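Local coordinates for protein TcpB (Brucella melitensis, PDB 4LQC) that contains a Toll/interleukin-1 receptor (TIR) domain, a fold built round a central parallel beta sheet flanked by helices, at residues Y7-A12 with S60-V65; I11-E16 with I36-Y41. The protein carries 2 engineered substitutions. All blocks are in the same frame, centred on the assembly; numbering follows the deposited sequence.

Contact 1. Residues Y7-A12 with S60-V65; sequences YDFFIA and SKFGIV. Engineered in segment 7-12: Ala12 (natural residue Ser).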
# COMPACT_ATOMS: atom_id res chain seq x y z
N TYR B 7 18.40 -13.35 -18.92
CA TYR B 7 17.04 -13.46 -18.38
C TYR B 7 16.18 -12.24 -18.67
O TYR B 7 16.69 -11.21 -19.10
CB TYR B 7 17.09 -13.68 -16.88
CG TYR B 7 17.20 -15.13 -16.50
CD1 TYR B 7 17.90 -16.04 -17.30
CD2 TYR B 7 16.61 -15.61 -15.34
CE1 TYR B 7 18.00 -17.39 -16.94
CE2 TYR B 7 16.71 -16.94 -14.98
CZ TYR B 7 17.40 -17.82 -15.78
OH TYR B 7 17.47 -19.14 -15.40
N ASP B 8 14.88 -12.36 -18.41
CA ASP B 8 13.96 -11.24 -18.55
C ASP B 8 13.96 -10.32 -17.33
O ASP B 8 14.00 -9.10 -17.47
CB ASP B 8 12.54 -11.75 -18.84
CG ASP B 8 12.50 -12.76 -19.97
OD1 ASP B 8 12.82 -12.36 -21.11
OD2 ASP B 8 12.13 -13.93 -19.74
N PHE B 9 13.93 -10.90 -16.13
CA PHE B 9 13.88 -10.09 -14.90
C PHE B 9 14.76 -10.64 -13.81
O PHE B 9 14.96 -11.86 -13.72
CB PHE B 9 12.46 -10.07 -14.35
CG PHE B 9 11.45 -9.51 -15.28
CD1 PHE B 9 11.34 -8.14 -15.45
CD2 PHE B 9 10.59 -10.35 -15.97
CE1 PHE B 9 10.40 -7.61 -16.32
CE2 PHE B 9 9.64 -9.83 -16.84
CZ PHE B 9 9.54 -8.45 -17.01
N PHE B 10 15.30 -9.76 -12.96
CA PHE B 10 15.70 -10.18 -11.62
C PHE B 10 14.77 -9.43 -10.69
O PHE B 10 14.27 -8.35 -11.05
CB PHE B 10 17.17 -9.91 -11.31
CG PHE B 10 17.54 -8.44 -11.24
CD1 PHE B 10 17.63 -7.78 -10.01
CD2 PHE B 10 17.80 -7.72 -12.39
CE1 PHE B 10 17.97 -6.45 -9.94
CE2 PHE B 10 18.15 -6.38 -12.33
CZ PHE B 10 18.22 -5.74 -11.10
N ILE B 11 14.51 -9.99 -9.51
CA ILE B 11 13.64 -9.31 -8.55
C ILE B 11 14.30 -9.12 -7.18
O ILE B 11 14.45 -10.07 -6.40
CB ILE B 11 12.25 -9.98 -8.44
CG1 ILE B 11 11.41 -9.27 -7.39
CG2 ILE B 11 12.39 -11.44 -8.11
CD1 ILE B 11 9.92 -9.48 -7.58
N ALA B 12 14.72 -7.88 -6.94
CA ALA B 12 15.33 -7.47 -5.69
C ALA B 12 14.26 -7.20 -4.64
O ALA B 12 13.28 -6.52 -4.91
CB ALA B 12 16.18 -6.21 -5.91
N SER B 60 20.17 -9.55 -16.85
CA SER B 60 18.73 -9.52 -17.14
C SER B 60 18.33 -8.29 -17.95
O SER B 60 19.01 -7.27 -17.91
CB SER B 60 17.92 -9.56 -15.84
OG SER B 60 18.43 -10.53 -14.93
N LYS B 61 17.21 -8.39 -18.67
CA LYS B 61 16.71 -7.24 -19.41
C LYS B 61 16.22 -6.17 -18.44
O LYS B 61 16.58 -5.00 -18.57
CB LYS B 61 15.58 -7.61 -20.39
CG LYS B 61 16.03 -8.45 -21.58
CD LYS B 61 14.89 -8.70 -22.57
CE LYS B 61 14.81 -10.16 -23.02
NZ LYS B 61 16.11 -10.70 -23.54
N PHE B 62 15.44 -6.59 -17.45
CA PHE B 62 14.82 -5.65 -16.52
C PHE B 62 15.05 -5.95 -15.05
O PHE B 62 15.34 -7.08 -14.67
CB PHE B 62 13.32 -5.56 -16.80
CG PHE B 62 12.99 -4.85 -18.08
CD1 PHE B 62 13.02 -3.46 -18.14
CD2 PHE B 62 12.68 -5.56 -19.22
CE1 PHE B 62 12.72 -2.80 -19.32
CE2 PHE B 62 12.38 -4.91 -20.40
CZ PHE B 62 12.40 -3.54 -20.45
N GLY B 63 14.92 -4.93 -14.21
CA GLY B 63 15.02 -5.08 -12.78
C GLY B 63 13.72 -4.71 -12.09
O GLY B 63 13.14 -3.64 -12.32
N ILE B 64 13.24 -5.62 -11.25
CA ILE B 64 12.09 -5.36 -10.41
C ILE B 64 12.60 -5.13 -9.00
O ILE B 64 13.41 -5.90 -8.48
CB ILE B 64 11.11 -6.56 -10.39
CG1 ILE B 64 10.63 -6.88 -11.81
CG2 ILE B 64 9.92 -6.26 -9.51
CD1 ILE B 64 9.77 -8.14 -11.88
N VAL B 65 12.15 -4.06 -8.38
CA VAL B 65 12.47 -3.80 -6.98
C VAL B 65 11.16 -3.71 -6.22
O VAL B 65 10.32 -2.84 -6.49
CB VAL B 65 13.21 -2.49 -6.82
CG1 VAL B 65 13.75 -2.37 -5.42
CG2 VAL B 65 14.35 -2.39 -7.83

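Contact 2. Residues I11-E16 with I36-Y41; sequences IAHAIE and IFYDAY. Engineered in segment 11-16: Ala12 (natural residue Ser), Ile15 (natural residue Ser).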
# COMPACT_ATOMS: atom_id res chain seq x y z
N ILE B 11 14.51 -9.99 -9.51
CA ILE B 11 13.64 -9.31 -8.55
C ILE B 11 14.30 -9.12 -7.18
O ILE B 11 14.45 -10.07 -6.40
CB ILE B 11 12.25 -9.98 -8.44
CG1 ILE B 11 11.41 -9.27 -7.39
CG2 ILE B 11 12.39 -11.44 -8.11
CD1 ILE B 11 9.92 -9.48 -7.58
N ALA B 12 14.72 -7.88 -6.94
CA ALA B 12 15.33 -7.47 -5.69
C ALA B 12 14.26 -7.20 -4.64
O ALA B 12 13.28 -6.52 -4.91
CB ALA B 12 16.18 -6.21 -5.91
N HIS B 13 14.46 -7.73 -3.44
CA HIS B 13 13.42 -7.67 -2.43
C HIS B 13 14.04 -7.84 -1.06
O HIS B 13 15.13 -8.41 -0.93
CB HIS B 13 12.47 -8.82 -2.66
CG HIS B 13 13.14 -10.15 -2.66
ND1 HIS B 13 13.89 -10.61 -3.73
CD2 HIS B 13 13.20 -11.13 -1.72
CE1 HIS B 13 14.37 -11.81 -3.45
NE2 HIS B 13 13.97 -12.15 -2.24
N ALA B 14 13.36 -7.35 -0.04
CA ALA B 14 13.75 -7.63 1.33
C ALA B 14 13.41 -9.08 1.64
O ALA B 14 12.47 -9.64 1.08
CB ALA B 14 13.02 -6.69 2.28
N ILE B 15 14.18 -9.72 2.51
CA ILE B 15 13.90 -11.11 2.82
C ILE B 15 12.50 -11.31 3.39
O ILE B 15 11.85 -12.31 3.10
CB ILE B 15 14.94 -11.71 3.80
CG1 ILE B 15 14.55 -13.16 4.13
CG2 ILE B 15 15.05 -10.86 5.06
CD1 ILE B 15 15.56 -13.89 4.98
N GLU B 16 12.02 -10.34 4.15
CA GLU B 16 10.73 -10.45 4.82
C GLU B 16 9.61 -10.62 3.81
O GLU B 16 8.55 -11.16 4.15
CB GLU B 16 10.46 -9.22 5.69
CG GLU B 16 11.31 -9.15 6.96
CD GLU B 16 12.62 -8.41 6.75
OE1 GLU B 16 12.89 -7.96 5.61
OE2 GLU B 16 13.39 -8.27 7.73
N ILE B 36 13.17 -15.49 -14.71
CA ILE B 36 13.37 -14.57 -13.58
C ILE B 36 14.38 -15.07 -12.57
O ILE B 36 14.27 -16.21 -12.07
CB ILE B 36 12.07 -14.35 -12.78
CG1 ILE B 36 10.89 -14.20 -13.72
CG2 ILE B 36 12.16 -13.10 -11.89
CD1 ILE B 36 9.85 -15.18 -13.42
N PHE B 37 15.37 -14.22 -12.27
CA PHE B 37 16.30 -14.43 -11.17
C PHE B 37 15.66 -13.93 -9.87
O PHE B 37 15.04 -12.86 -9.84
CB PHE B 37 17.61 -13.67 -11.39
CG PHE B 37 18.54 -14.31 -12.40
CD1 PHE B 37 19.05 -15.57 -12.18
CD2 PHE B 37 18.90 -13.63 -13.55
CE1 PHE B 37 19.90 -16.15 -13.10
CE2 PHE B 37 19.75 -14.19 -14.47
CZ PHE B 37 20.26 -15.46 -14.24
N TYR B 38 15.83 -14.70 -8.80
CA TYR B 38 15.09 -14.45 -7.57
C TYR B 38 15.95 -14.71 -6.34
O TYR B 38 16.21 -13.79 -5.56
CB TYR B 38 13.84 -15.34 -7.62
CG TYR B 38 13.13 -15.70 -6.35
CD1 TYR B 38 12.86 -14.75 -5.37
CD2 TYR B 38 12.64 -16.99 -6.17
CE1 TYR B 38 12.17 -15.11 -4.22
CE2 TYR B 38 11.96 -17.34 -5.05
CZ TYR B 38 11.72 -16.41 -4.07
OH TYR B 38 11.02 -16.79 -2.93
N ASP B 39 16.41 -15.95 -6.18
CA ASP B 39 17.10 -16.37 -4.95
C ASP B 39 18.32 -15.54 -4.55
O ASP B 39 18.55 -15.33 -3.36
CB ASP B 39 17.51 -17.84 -5.02
CG ASP B 39 18.29 -18.28 -3.80
OD1 ASP B 39 17.69 -18.39 -2.71
OD2 ASP B 39 19.51 -18.51 -3.91
N ALA B 40 19.11 -15.09 -5.54
CA ALA B 40 20.36 -14.37 -5.26
C ALA B 40 20.15 -12.88 -5.09
O ALA B 40 21.10 -12.12 -4.92
CB ALA B 40 21.40 -14.64 -6.37
N TYR B 41 18.90 -12.45 -5.15
CA TYR B 41 18.60 -11.04 -5.08
C TYR B 41 17.83 -10.66 -3.84
O TYR B 41 17.13 -9.65 -3.82
CB TYR B 41 17.91 -10.58 -6.37
CG TYR B 41 18.88 -10.67 -7.52
CD1 TYR B 41 19.82 -9.67 -7.73
CD2 TYR B 41 18.92 -11.78 -8.35
CE1 TYR B 41 20.74 -9.76 -8.75
CE2 TYR B 41 19.84 -11.88 -9.38
CZ TYR B 41 20.75 -10.86 -9.57
OH TYR B 41 21.68 -10.94 -10.58

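Contact 1. Residues Y7-A12 with S60-V65
Phe10 and Ile64 share the straightest of five backbone hydrogen bonds that join 7-12 to 60-65 as parallel strands: Ile64 N lies 2.9 Å from Phe10 O, with an N-H...O angle of 171°. Lys61 N to Tyr7 O, Phe62 N to Asp8 O, Phe10 N to Phe62 O and Ala12 N to Ile64 O complete the set. CA-H...O contacts share some of these carbonyls: Phe9 CA lies 3.4 Å from Phe62 O, which also accepts Phe10 N.

Apolar packing occupies the face that carries Phe9, Ile11, Phe62 and Ile64. Phe9 CD1 meets Phe62 CB at 3.5 Å and Ile64 CD1 at 3.9 Å, while Ile64 CG2 touches Ile11 CD1. On the other face, with chi1 67°, Phe10 CG sits between the backbone N and the carbonyl carbon, and the ring extends over Gly63, whose CA makes a CH-pi contact 3.9 Å from the ring centroid.

Polar ends look mostly to other partners. Asp8 OD1 and Lys61 NZ stay 4.4 Å apart, beyond a salt bridge; Asp8 OD2 accepts from Lys35 N, and Lys61 pairs with Glu6.

The two strands are central in the parallel sheet, between strands 36-43 and 95-100, with Ile11 and Ile64 packed against helix 18-31.

Contact 2. Residues I11-E16 with I36-Y41
A chi1 of 56° puts His13 CG between its backbone N and carbonyl carbon, turns the imidazole back toward Ile11, and brings CE1 to 3.4 Å from Tyr38 O, which lies at the ring edge and in the ring plane. The Tyr38 side chain takes the other course: with CG anti to the backbone N (chi1 158°), its ring reaches the histidine, and CD1 lies 3.8 Å from His13 CE1. The two side chains run at about a right angle, yet their ring planes are inclined by only 39°, an oblique pairing.

The imidazole is further steadied from within its own strand. His13 ND1 donates to Ile11 O at 2.8 Å; the acceptor lies close to the ring plane, although the donor is tilted from the carbonyl plane. This bond restricts rotation of the ring and uses the ND1 hydrogen, while Tyr41 O, also near ND1, is poorly angled for it.

Between the backbones, Ile11 N binds Phe37 O at 2.9 Å, and His13 N makes a weak bond to Tyr41 O at 3.3 Å. The latter carbonyl also receives Ala12 CA, where the engineered alanine replaces the natural serine. Between these two attachments the chain of 36-41 bows outward, and the turn is closed by Tyr41 N bonding to Tyr38 O. Ile11 CG2 packs against Ile36 CG2 at 4.1 Å and against Tyr38 CB, near the start of the bend.

The contact joins both strands of the beta-alpha-beta unit 7-14, 18-31, 36-43. Helix 18-31 lies against His13 and Tyr38 through Val22; the Lys18 side chain makes a cation-pi contact with the Tyr38 ring, and the backbone Lys18 O accepts a hydrogen bond from Tyr38 OH.

From the N terminus, strand 7-14 supplies the first segment of both contacts, which share Ile11 and Ala12. The chain then runs through helix 18-31 to strand 36-43, where contact 2 closes the shorter loop, a beta-alpha-beta unit. Helix 49-57 follows before strand 60-68 returns to the other edge of strand 7-14 and contact 1 closes the longer loop. The shorter loop lies entirely within the longer one, both starting from the same strand. Phe37 bridges them: its N lies 2.8 Å from Phe9 O, and its ring packs on Tyr7 and Ser60. Together the two contacts tie strands 36-43, 7-14 and 60-68 side by side in one parallel sheet.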